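Long-range contact in CRISPR-associated protein,CRISPR-associated endonuclease Cas9 (Corynebacterium diphtheriae, PDB 6JOO), which uses a guide RNA to recognise invading DNA and cleaves both of its strands with two magnesium-dependent nuclease domains, as part of bacterial adaptive immunity: residues A263-L275 against A342-V354. Numbering follows the deposited sequence.
With nucleotides of chain B.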
# COMPACT_ATOMS: atom_id res chain seq x y z
N ALA A 263 -2.36 -24.14 19.65
CA ALA A 263 -1.41 -25.25 19.77
C ALA A 263 -0.38 -24.98 20.86
O ALA A 263 0.80 -25.32 20.73
CB ALA A 263 -0.71 -25.54 18.44
N SER A 264 -0.83 -24.36 21.95
CA SER A 264 -0.03 -24.23 23.16
C SER A 264 -0.69 -25.01 24.28
O SER A 264 -1.91 -25.20 24.29
CB SER A 264 0.14 -22.76 23.57
OG SER A 264 -1.11 -22.20 23.94
N ASP A 265 0.13 -25.48 25.23
CA ASP A 265 -0.43 -26.20 26.37
C ASP A 265 -1.46 -25.36 27.11
O ASP A 265 -2.41 -25.91 27.67
CB ASP A 265 0.69 -26.65 27.31
CG ASP A 265 0.20 -27.65 28.36
OD1 ASP A 265 -0.60 -27.27 29.24
OD2 ASP A 265 0.62 -28.83 28.29
N ALA A 266 -1.31 -24.04 27.08
CA ALA A 266 -2.31 -23.17 27.69
C ALA A 266 -3.65 -23.31 26.98
O ALA A 266 -4.65 -23.74 27.57
CB ALA A 266 -1.84 -21.72 27.66
N PHE A 267 -3.70 -22.97 25.68
CA PHE A 267 -4.96 -22.94 24.96
C PHE A 267 -5.59 -24.32 24.86
O PHE A 267 -6.80 -24.48 25.02
CB PHE A 267 -4.76 -22.34 23.56
CG PHE A 267 -6.01 -22.32 22.72
CD1 PHE A 267 -6.98 -21.35 22.94
CD2 PHE A 267 -6.21 -23.26 21.72
CE1 PHE A 267 -8.13 -21.33 22.17
CE2 PHE A 267 -7.36 -23.23 20.95
CZ PHE A 267 -8.32 -22.27 21.18
N GLN A 268 -4.77 -25.34 24.58
CA GLN A 268 -5.30 -26.69 24.47
C GLN A 268 -5.92 -27.14 25.79
O GLN A 268 -7.04 -27.66 25.82
CB GLN A 268 -4.19 -27.64 24.02
CG GLN A 268 -3.64 -27.31 22.64
CD GLN A 268 -4.53 -27.82 21.51
OE1 GLN A 268 -5.66 -28.25 21.73
NE2 GLN A 268 -4.01 -27.78 20.28
N ARG A 269 -5.21 -26.93 26.90
CA ARG A 269 -5.79 -27.23 28.21
C ARG A 269 -6.90 -26.26 28.55
O ARG A 269 -7.76 -26.56 29.39
CB ARG A 269 -4.71 -27.22 29.29
N TYR A 270 -6.91 -25.09 27.91
CA TYR A 270 -8.01 -24.15 28.11
C TYR A 270 -9.23 -24.56 27.29
O TYR A 270 -10.37 -24.46 27.76
CB TYR A 270 -7.58 -22.74 27.75
CG TYR A 270 -8.73 -21.80 27.43
CD1 TYR A 270 -9.35 -21.06 28.43
CD2 TYR A 270 -9.18 -21.64 26.12
CE1 TYR A 270 -10.39 -20.20 28.14
CE2 TYR A 270 -10.22 -20.79 25.82
CZ TYR A 270 -10.82 -20.07 26.83
OH TYR A 270 -11.85 -19.22 26.54
N ARG A 271 -9.00 -25.03 26.06
CA ARG A 271 -10.10 -25.22 25.12
C ARG A 271 -11.08 -26.28 25.61
O ARG A 271 -12.30 -26.07 25.60
CB ARG A 271 -9.56 -25.59 23.74
CG ARG A 271 -10.65 -26.00 22.77
CD ARG A 271 -10.17 -26.02 21.33
NE ARG A 271 -8.89 -26.69 21.17
CZ ARG A 271 -8.48 -27.23 20.02
NH1 ARG A 271 -9.25 -27.18 18.95
NH2 ARG A 271 -7.29 -27.82 19.95
N ILE A 272 -10.57 -27.44 26.05
CA ILE A 272 -11.46 -28.49 26.53
C ILE A 272 -12.14 -28.09 27.83
O ILE A 272 -13.25 -28.56 28.12
CB ILE A 272 -10.70 -29.83 26.69
CG1 ILE A 272 -9.19 -29.60 26.79
CG2 ILE A 272 -11.03 -30.76 25.54
CD1 ILE A 272 -8.71 -29.35 28.18
N ALA A 273 -11.50 -27.25 28.64
CA ALA A 273 -12.18 -26.75 29.83
C ALA A 273 -13.38 -25.89 29.46
O ALA A 273 -14.37 -25.86 30.20
CB ALA A 273 -11.21 -25.95 30.71
N ALA A 274 -13.33 -25.23 28.30
CA ALA A 274 -14.45 -24.41 27.87
C ALA A 274 -15.65 -25.26 27.47
O ALA A 274 -16.80 -24.88 27.73
CB ALA A 274 -14.02 -23.50 26.72
N LEU A 275 -15.42 -26.40 26.83
CA LEU A 275 -16.53 -27.18 26.30
C LEU A 275 -17.31 -27.87 27.41
O LEU A 275 -18.55 -27.90 27.38
CB LEU A 275 -16.05 -28.20 25.27
CG LEU A 275 -17.14 -28.97 24.50
CD1 LEU A 275 -18.33 -28.08 24.19
CD2 LEU A 275 -16.58 -29.55 23.22
N ALA A 342 -19.95 -32.49 15.13
CA ALA A 342 -18.69 -32.03 15.70
C ALA A 342 -18.18 -33.00 16.76
O ALA A 342 -18.97 -33.57 17.51
CB ALA A 342 -18.85 -30.64 16.29
N ARG A 343 -16.86 -33.19 16.81
CA ARG A 343 -16.22 -34.11 17.74
C ARG A 343 -15.61 -33.36 18.91
O ARG A 343 -15.30 -32.17 18.81
CB ARG A 343 -15.15 -34.93 17.01
CG ARG A 343 -15.71 -36.01 16.11
CD ARG A 343 -14.62 -36.87 15.49
NE ARG A 343 -15.18 -38.03 14.79
CZ ARG A 343 -14.46 -38.91 14.12
NH1 ARG A 343 -13.14 -38.78 14.04
NH2 ARG A 343 -15.06 -39.93 13.52
N PRO A 344 -15.43 -34.02 20.05
CA PRO A 344 -14.88 -33.34 21.23
C PRO A 344 -13.44 -32.91 21.00
O PRO A 344 -12.75 -33.47 20.13
CB PRO A 344 -14.97 -34.41 22.33
CG PRO A 344 -14.99 -35.71 21.60
CD PRO A 344 -15.77 -35.43 20.35
N PRO A 345 -12.96 -31.93 21.75
CA PRO A 345 -11.60 -31.43 21.55
C PRO A 345 -10.59 -32.21 22.39
O PRO A 345 -10.94 -33.02 23.25
CB PRO A 345 -11.69 -29.97 22.03
CG PRO A 345 -13.05 -29.84 22.73
CD PRO A 345 -13.62 -31.23 22.85
N THR A 346 -9.31 -31.95 22.11
CA THR A 346 -8.22 -32.68 22.74
C THR A 346 -6.99 -31.80 22.75
O THR A 346 -6.93 -30.77 22.07
CB THR A 346 -7.93 -34.00 21.99
OG1 THR A 346 -9.14 -34.51 21.42
CG2 THR A 346 -7.37 -35.03 22.94
N HIS A 347 -5.99 -32.20 23.54
CA HIS A 347 -4.67 -31.57 23.50
C HIS A 347 -4.02 -31.96 22.18
O HIS A 347 -3.22 -32.89 22.08
CB HIS A 347 -3.83 -31.99 24.70
CG HIS A 347 -2.67 -31.08 24.98
ND1 HIS A 347 -1.87 -30.55 23.98
CD2 HIS A 347 -2.17 -30.61 26.15
CE1 HIS A 347 -0.94 -29.80 24.53
NE2 HIS A 347 -1.09 -29.81 25.84
N ASP A 348 -4.38 -31.22 21.13
CA ASP A 348 -4.08 -31.64 19.76
C ASP A 348 -2.59 -31.64 19.47
O ASP A 348 -2.08 -32.53 18.78
CB ASP A 348 -4.83 -30.75 18.76
CG ASP A 348 -6.23 -31.24 18.47
OD1 ASP A 348 -6.37 -32.32 17.85
OD2 ASP A 348 -7.20 -30.56 18.87
N THR A 349 -1.86 -30.64 19.98
CA THR A 349 -0.44 -30.54 19.68
C THR A 349 0.34 -31.72 20.23
O THR A 349 1.21 -32.28 19.56
CB THR A 349 0.13 -29.22 20.22
OG1 THR A 349 1.47 -29.43 20.68
CG2 THR A 349 -0.72 -28.71 21.36
N ASN A 350 0.04 -32.13 21.47
CA ASN A 350 0.75 -33.25 22.07
C ASN A 350 0.46 -34.55 21.32
O ASN A 350 1.36 -35.38 21.13
CB ASN A 350 0.39 -33.39 23.55
CG ASN A 350 1.09 -32.36 24.42
OD1 ASN A 350 1.99 -31.65 23.96
ND2 ASN A 350 0.70 -32.28 25.68
N ARG A 351 -0.79 -34.75 20.88
CA ARG A 351 -1.11 -35.91 20.07
C ARG A 351 -0.36 -35.87 18.74
O ARG A 351 0.20 -36.87 18.29
CB ARG A 351 -2.61 -36.00 19.82
CG ARG A 351 -3.47 -35.92 21.06
CD ARG A 351 -4.95 -35.89 20.70
NE ARG A 351 -5.51 -37.21 20.43
CZ ARG A 351 -5.73 -37.70 19.21
NH1 ARG A 351 -5.45 -36.96 18.15
NH2 ARG A 351 -6.24 -38.91 19.06
N SER A 352 -0.33 -34.69 18.10
CA SER A 352 0.32 -34.58 16.80
C SER A 352 1.83 -34.81 16.92
O SER A 352 2.45 -35.34 16.00
CB SER A 352 0.03 -33.21 16.19
OG SER A 352 -1.36 -32.93 16.20
N ILE A 353 2.42 -34.42 18.05
CA ILE A 353 3.86 -34.55 18.22
C ILE A 353 4.27 -36.01 18.37
O ILE A 353 5.20 -36.48 17.70
CB ILE A 353 4.34 -33.70 19.41
CG1 ILE A 353 4.39 -32.21 19.03
CG2 ILE A 353 5.71 -34.16 19.90
CD1 ILE A 353 5.10 -31.33 20.04
N VAL A 354 3.57 -36.76 19.23
CA VAL A 354 3.97 -38.13 19.53
C VAL A 354 3.78 -39.04 18.31
O VAL A 354 4.66 -39.83 17.98
CB VAL A 354 3.20 -38.65 20.76
CG1 VAL A 354 3.47 -40.13 20.98
CG2 VAL A 354 3.60 -37.85 22.00
P U B 6 -11.04 -23.35 18.80
OP1 U B 6 -9.64 -23.81 18.73
OP2 U B 6 -11.49 -22.21 17.97
O5' U B 6 -11.97 -24.59 18.45
C5' U B 6 -12.21 -24.95 17.10
C4' U B 6 -13.63 -25.43 16.91
O4' U B 6 -14.54 -24.56 17.62
C3' U B 6 -14.13 -25.41 15.48
O3' U B 6 -13.71 -26.55 14.74
C2' U B 6 -15.64 -25.32 15.66
O2' U B 6 -16.19 -26.60 15.96
C1' U B 6 -15.75 -24.44 16.90
N1 U B 6 -15.95 -23.01 16.57
C2 U B 6 -17.17 -22.62 16.04
O2 U B 6 -18.09 -23.38 15.82
N3 U B 6 -17.26 -21.27 15.77
C4 U B 6 -16.30 -20.31 15.97
O4 U B 6 -16.54 -19.14 15.67
C5 U B 6 -15.07 -20.80 16.52
C6 U B 6 -14.95 -22.10 16.80
P A B 5 -11.70 -17.97 21.38
OP1 A B 5 -10.22 -17.96 21.54
OP2 A B 5 -12.33 -17.20 20.28
O5' A B 5 -12.17 -19.49 21.24
C5' A B 5 -11.81 -20.45 22.22
C4' A B 5 -12.58 -21.73 22.04
O4' A B 5 -13.99 -21.50 22.33
C3' A B 5 -12.59 -22.32 20.64
O3' A B 5 -11.41 -23.03 20.33
C2' A B 5 -13.84 -23.19 20.66
O2' A B 5 -13.59 -24.40 21.35
C1' A B 5 -14.78 -22.34 21.52
N9 A B 5 -15.66 -21.49 20.69
C8 A B 5 -15.54 -20.14 20.43
N7 A B 5 -16.49 -19.68 19.66
C5 A B 5 -17.28 -20.79 19.38
C6 A B 5 -18.44 -20.95 18.62
N6 A B 5 -19.03 -19.96 17.95
N1 A B 5 -18.98 -22.19 18.55
C2 A B 5 -18.38 -23.19 19.22
N3 A B 5 -17.28 -23.15 19.97
C4 A B 5 -16.78 -21.91 20.01
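Gln268 CB sits over the centre of one face of the His347 imidazole, 3.8 Å from the ring centroid and only 14° off the ring normal, which meets the definition of a CH-pi contact. At the rim of the same ring, His347 NE2 donates to Asp265 OD2 over 3.1 Å. The oxygen sits almost in the imidazole plane, yet the donor stands well above the carboxylate plane, 73° out of it. Gln268 CB and Asp265 OD2 thus meet the ring at a face and an edge, and Asn350 ND2 lies over the opposite face.

Beyond CB the Gln268 chain bends at chi2, turning its amide toward the first turn of helix 348-354, where CG rests on Thr349 CG2 and Asp348 N makes a weak bond to OE1. Arg271, one helical turn on, forms a salt bridge from NH2 to Asp348 OD2 at 2.9 Å, the guanidinium and carboxylate planes clearly inclined to each other. Its NH1 comes within 3.4 Å of OP1 of U6 of chain B, and the neighbouring carboxylate may temper the positive charge offered to that phosphate. Further along, the Pro345 ring packs against Ile272 CG2 and against Leu275, whose CD2 is 3.4 Å from Pro345 CD.

Helix 425-436 packs against Ala266, Phe267, Tyr270 and Ala273. The axes of the 265-275 and 348-354 segments come within 10.1 Å and are inclined at 120°: the side of one helix packs against the N-terminal end of the other, with His347 at the N-cap position, and against the loop before it, within the alpha-helical recognition lobe of Cas9, beside the bound RNA backbone.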